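Nitrite oxidoreductase subunit C (Kuenenia stuttgartiensis, PDB 7B04) binds heme b and calcium and probably takes part in electron transfer within the nitrite oxidoreductase complex of an anammox bacterium. Local coordinates at residues 122-130 / 181-189. Residues are numbered along the deposited sequence; the frame is centred on the assembly and turned at random.
Sequences KQAIATQEF and IEECPARYP
R187 reaches across to E129 from the opposite direction, and its NE lies 3.3 Å from E129 OE1 in a salt bridge whose hydrogen bond is weak. Guanidinium and carboxylate planes are only 25° apart, with E129 OE2 3.4 Å from R187 NH2. CG stands anti to the backbone N of R187 (chi1 176°), which carries the chain toward 122-130 before it bends at chi2. Its aliphatic part runs alongside I125, CB lying 3.8 Å from I125 CG2, while Q123 crosses it at about a right angle. The end of the I125 chain, CD1, packs against the backbone carbonyls of E182 and E183. The two segments are loops of the ethylbenzene dehydrogenase-like, heme-binding fold; 122-130 lies in the loop between strands 108-116 and 133-139 and follows directly on the calcium ligand N121. A126, which opens a type I turn ending at E129, has its CB beside R187 NE and Y188 OH. That hydroxyl is hydrogen-bonded to D136 of the subunit B chain, so the contact borders a subunit interface. Replacing R187 with an alanine would probably leave E129 without this positive partner and open a gap beside A126 and the Q123 amide. At the other end, the Q123 amide and E182 carboxylate meet with their planes nearly perpendicular (88°), NE2 giving OE1 a weak hydrogen bond.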
loop_
_atom_site.group_PDB
_atom_site.type_symbol
_atom_site.label_atom_id
_atom_site.label_comp_id
_atom_site.label_asym_id
_atom_site.label_seq_id
_atom_site.Cartn_x
_atom_site.Cartn_y
_atom_site.Cartn_z
ATOM N N LYS C 122 36.597 16.382 1.082
ATOM C CA LYS C 122 36.135 17.747 1.289
ATOM C C LYS C 122 34.663 17.841 1.658
ATOM O O LYS C 122 34.083 18.935 1.571
ATOM C CB LYS C 122 36.396 18.566 0.027
ATOM C CG LYS C 122 37.863 18.752 -0.279
ATOM C CD LYS C 122 38.061 19.562 -1.535
ATOM C CE LYS C 122 39.536 19.722 -1.831
ATOM N NZ LYS C 122 39.760 20.514 -3.067
ATOM N N GLN C 123 34.041 16.737 2.066
ATOM C CA GLN C 123 32.637 16.781 2.450
ATOM C C GLN C 123 32.277 15.495 3.195
ATOM O O GLN C 123 32.907 14.443 3.027
ATOM C CB GLN C 123 31.733 17.008 1.231
ATOM C CG GLN C 123 31.029 15.811 0.667
ATOM C CD GLN C 123 30.083 16.206 -0.457
ATOM O OE1 GLN C 123 29.511 15.346 -1.128
ATOM N NE2 GLN C 123 29.902 17.498 -0.653
ATOM N N ALA C 124 31.230 15.598 4.009
ATOM C CA ALA C 124 30.760 14.518 4.873
ATOM C C ALA C 124 29.232 14.409 4.819
ATOM O O ALA C 124 28.526 14.408 5.826
ATOM C CB ALA C 124 31.259 14.714 6.304
ATOM N N ILE C 125 28.681 14.386 3.611
ATOM C CA ILE C 125 27.234 14.309 3.426
ATOM C C ILE C 125 26.759 12.863 3.326
ATOM O O ILE C 125 25.702 12.512 3.851
ATOM C CB ILE C 125 26.829 15.110 2.166
ATOM C CG1 ILE C 125 27.056 16.610 2.381
ATOM C CG2 ILE C 125 25.368 14.836 1.807
ATOM C CD1 ILE C 125 26.447 17.485 1.307
ATOM N N ALA C 126 27.540 11.996 2.697
ATOM C CA ALA C 126 27.167 10.590 2.610
ATOM C C ALA C 126 27.529 9.882 3.911
ATOM O O ALA C 126 28.490 10.247 4.596
ATOM C CB ALA C 126 27.850 9.920 1.418
ATOM N N THR C 127 26.758 8.842 4.237
ATOM C CA THR C 127 26.900 8.180 5.531
ATOM C C THR C 127 28.281 7.558 5.730
ATOM O O THR C 127 28.798 7.526 6.855
ATOM C CB THR C 127 25.809 7.109 5.682
ATOM O OG1 THR C 127 24.525 7.737 5.723
ATOM C CG2 THR C 127 26.025 6.297 6.947
ATOM N N GLN C 128 28.911 7.101 4.654
ATOM C CA GLN C 128 30.201 6.415 4.718
ATOM C C GLN C 128 31.395 7.356 4.530
ATOM O O GLN C 128 32.537 6.887 4.482
ATOM C CB GLN C 128 30.251 5.263 3.705
ATOM C CG GLN C 128 30.326 5.676 2.250
ATOM C CD GLN C 128 28.982 6.100 1.716
ATOM O OE1 GLN C 128 27.942 5.642 2.189
ATOM N NE2 GLN C 128 28.991 6.992 0.736
ATOM N N GLU C 129 31.156 8.648 4.311
ATOM C CA GLU C 129 32.223 9.591 4.005
ATOM C C GLU C 129 32.495 10.519 5.182
ATOM O O GLU C 129 31.569 10.983 5.859
ATOM C CB GLU C 129 31.857 10.408 2.763
ATOM C CG GLU C 129 31.740 9.532 1.540
ATOM C CD GLU C 129 31.580 10.336 0.267
ATOM O OE1 GLU C 129 31.201 11.519 0.354
ATOM O OE2 GLU C 129 31.821 9.780 -0.818
ATOM N N PHE C 130 33.767 10.843 5.372
ATOM C CA PHE C 130 34.219 11.691 6.460
ATOM C C PHE C 130 35.137 12.767 5.902
ATOM O O PHE C 130 35.613 12.687 4.763
ATOM C CB PHE C 130 34.949 10.877 7.541
ATOM C CG PHE C 130 34.116 9.783 8.136
ATOM C CD1 PHE C 130 33.409 9.982 9.306
ATOM C CD2 PHE C 130 34.033 8.548 7.517
ATOM C CE1 PHE C 130 32.639 8.956 9.854
ATOM C CE2 PHE C 130 33.266 7.529 8.063
ATOM C CZ PHE C 130 32.577 7.732 9.231
ATOM N N ILE C 181 26.420 26.551 2.825
ATOM C CA ILE C 181 26.521 25.153 3.221
ATOM C C ILE C 181 26.110 24.297 2.033
ATOM O O ILE C 181 25.139 24.602 1.335
ATOM C CB ILE C 181 25.665 24.861 4.476
ATOM C CG1 ILE C 181 25.876 23.419 4.943
ATOM C CG2 ILE C 181 24.189 25.143 4.214
ATOM C CD1 ILE C 181 25.334 23.142 6.326
ATOM N N GLU C 182 26.874 23.235 1.789
ATOM C CA GLU C 182 26.519 22.279 0.752
ATOM C C GLU C 182 25.369 21.404 1.233
ATOM O O GLU C 182 25.385 20.911 2.365
ATOM C CB GLU C 182 27.720 21.413 0.379
ATOM C CG GLU C 182 28.761 22.116 -0.478
ATOM C CD GLU C 182 29.917 21.207 -0.839
ATOM O OE1 GLU C 182 30.010 20.106 -0.259
ATOM O OE2 GLU C 182 30.734 21.594 -1.702
ATOM N N GLU C 183 24.376 21.215 0.374
ATOM C CA GLU C 183 23.202 20.411 0.678
ATOM C C GLU C 183 23.204 19.146 -0.179
ATOM O O GLU C 183 24.058 18.957 -1.050
ATOM C CB GLU C 183 21.928 21.243 0.513
ATOM C CG GLU C 183 22.000 22.566 1.272
ATOM C CD GLU C 183 20.639 23.146 1.606
ATOM O OE1 GLU C 183 19.618 22.520 1.253
ATOM O OE2 GLU C 183 20.593 24.230 2.228
ATOM N N CYS C 184 22.228 18.277 0.084
ATOM C CA CYS C 184 22.256 16.919 -0.462
ATOM C C CYS C 184 22.401 16.819 -1.980
ATOM O O CYS C 184 23.153 15.937 -2.430
ATOM C CB CYS C 184 21.003 16.166 0.003
ATOM S SG CYS C 184 20.934 15.929 1.789
ATOM N N PRO C 185 21.736 17.631 -2.812
ATOM C CA PRO C 185 21.915 17.469 -4.267
ATOM C C PRO C 185 23.356 17.594 -4.733
ATOM O O PRO C 185 23.685 17.093 -5.816
ATOM C CB PRO C 185 21.036 18.580 -4.856
ATOM C CG PRO C 185 19.986 18.790 -3.836
ATOM C CD PRO C 185 20.673 18.606 -2.511
ATOM N N ALA C 186 24.228 18.242 -3.955
ATOM C CA ALA C 186 25.641 18.293 -4.312
ATOM C C ALA C 186 26.283 16.913 -4.252
ATOM O O ALA C 186 27.246 16.646 -4.981
ATOM C CB ALA C 186 26.381 19.266 -3.395
ATOM N N ARG C 187 25.770 16.031 -3.396
ATOM C CA ARG C 187 26.277 14.672 -3.273
ATOM C C ARG C 187 25.501 13.671 -4.116
ATOM O O ARG C 187 26.099 12.734 -4.654
ATOM C CB ARG C 187 26.249 14.231 -1.803
ATOM C CG ARG C 187 26.677 12.790 -1.559
ATOM C CD ARG C 187 28.137 12.579 -1.911
ATOM N NE ARG C 187 28.574 11.211 -1.662
ATOM C CZ ARG C 187 28.461 10.224 -2.543
ATOM N NH1 ARG C 187 27.923 10.457 -3.732
ATOM N NH2 ARG C 187 28.883 9.006 -2.235
ATOM N N TYR C 188 24.188 13.849 -4.242
ATOM C CA TYR C 188 23.324 12.951 -5.008
ATOM C C TYR C 188 22.578 13.778 -6.047
ATOM O O TYR C 188 21.415 14.152 -5.844
ATOM C CB TYR C 188 22.363 12.198 -4.089
ATOM C CG TYR C 188 23.059 11.396 -3.012
ATOM C CD1 TYR C 188 23.689 10.196 -3.314
ATOM C CD2 TYR C 188 23.088 11.839 -1.696
ATOM C CE1 TYR C 188 24.329 9.459 -2.335
ATOM C CE2 TYR C 188 23.723 11.106 -0.709
ATOM C CZ TYR C 188 24.342 9.917 -1.035
ATOM O OH TYR C 188 24.978 9.182 -0.060
ATOM N N PRO C 189 23.221 14.085 -7.178
ATOM C CA PRO C 189 22.603 15.005 -8.149
ATOM C C PRO C 189 21.362 14.454 -8.832
ATOM O O PRO C 189 20.619 15.236 -9.440
ATOM C CB PRO C 189 23.729 15.253 -9.160
ATOM C CG PRO C 189 24.577 14.028 -9.075
ATOM C CD PRO C 189 24.528 13.584 -7.639
#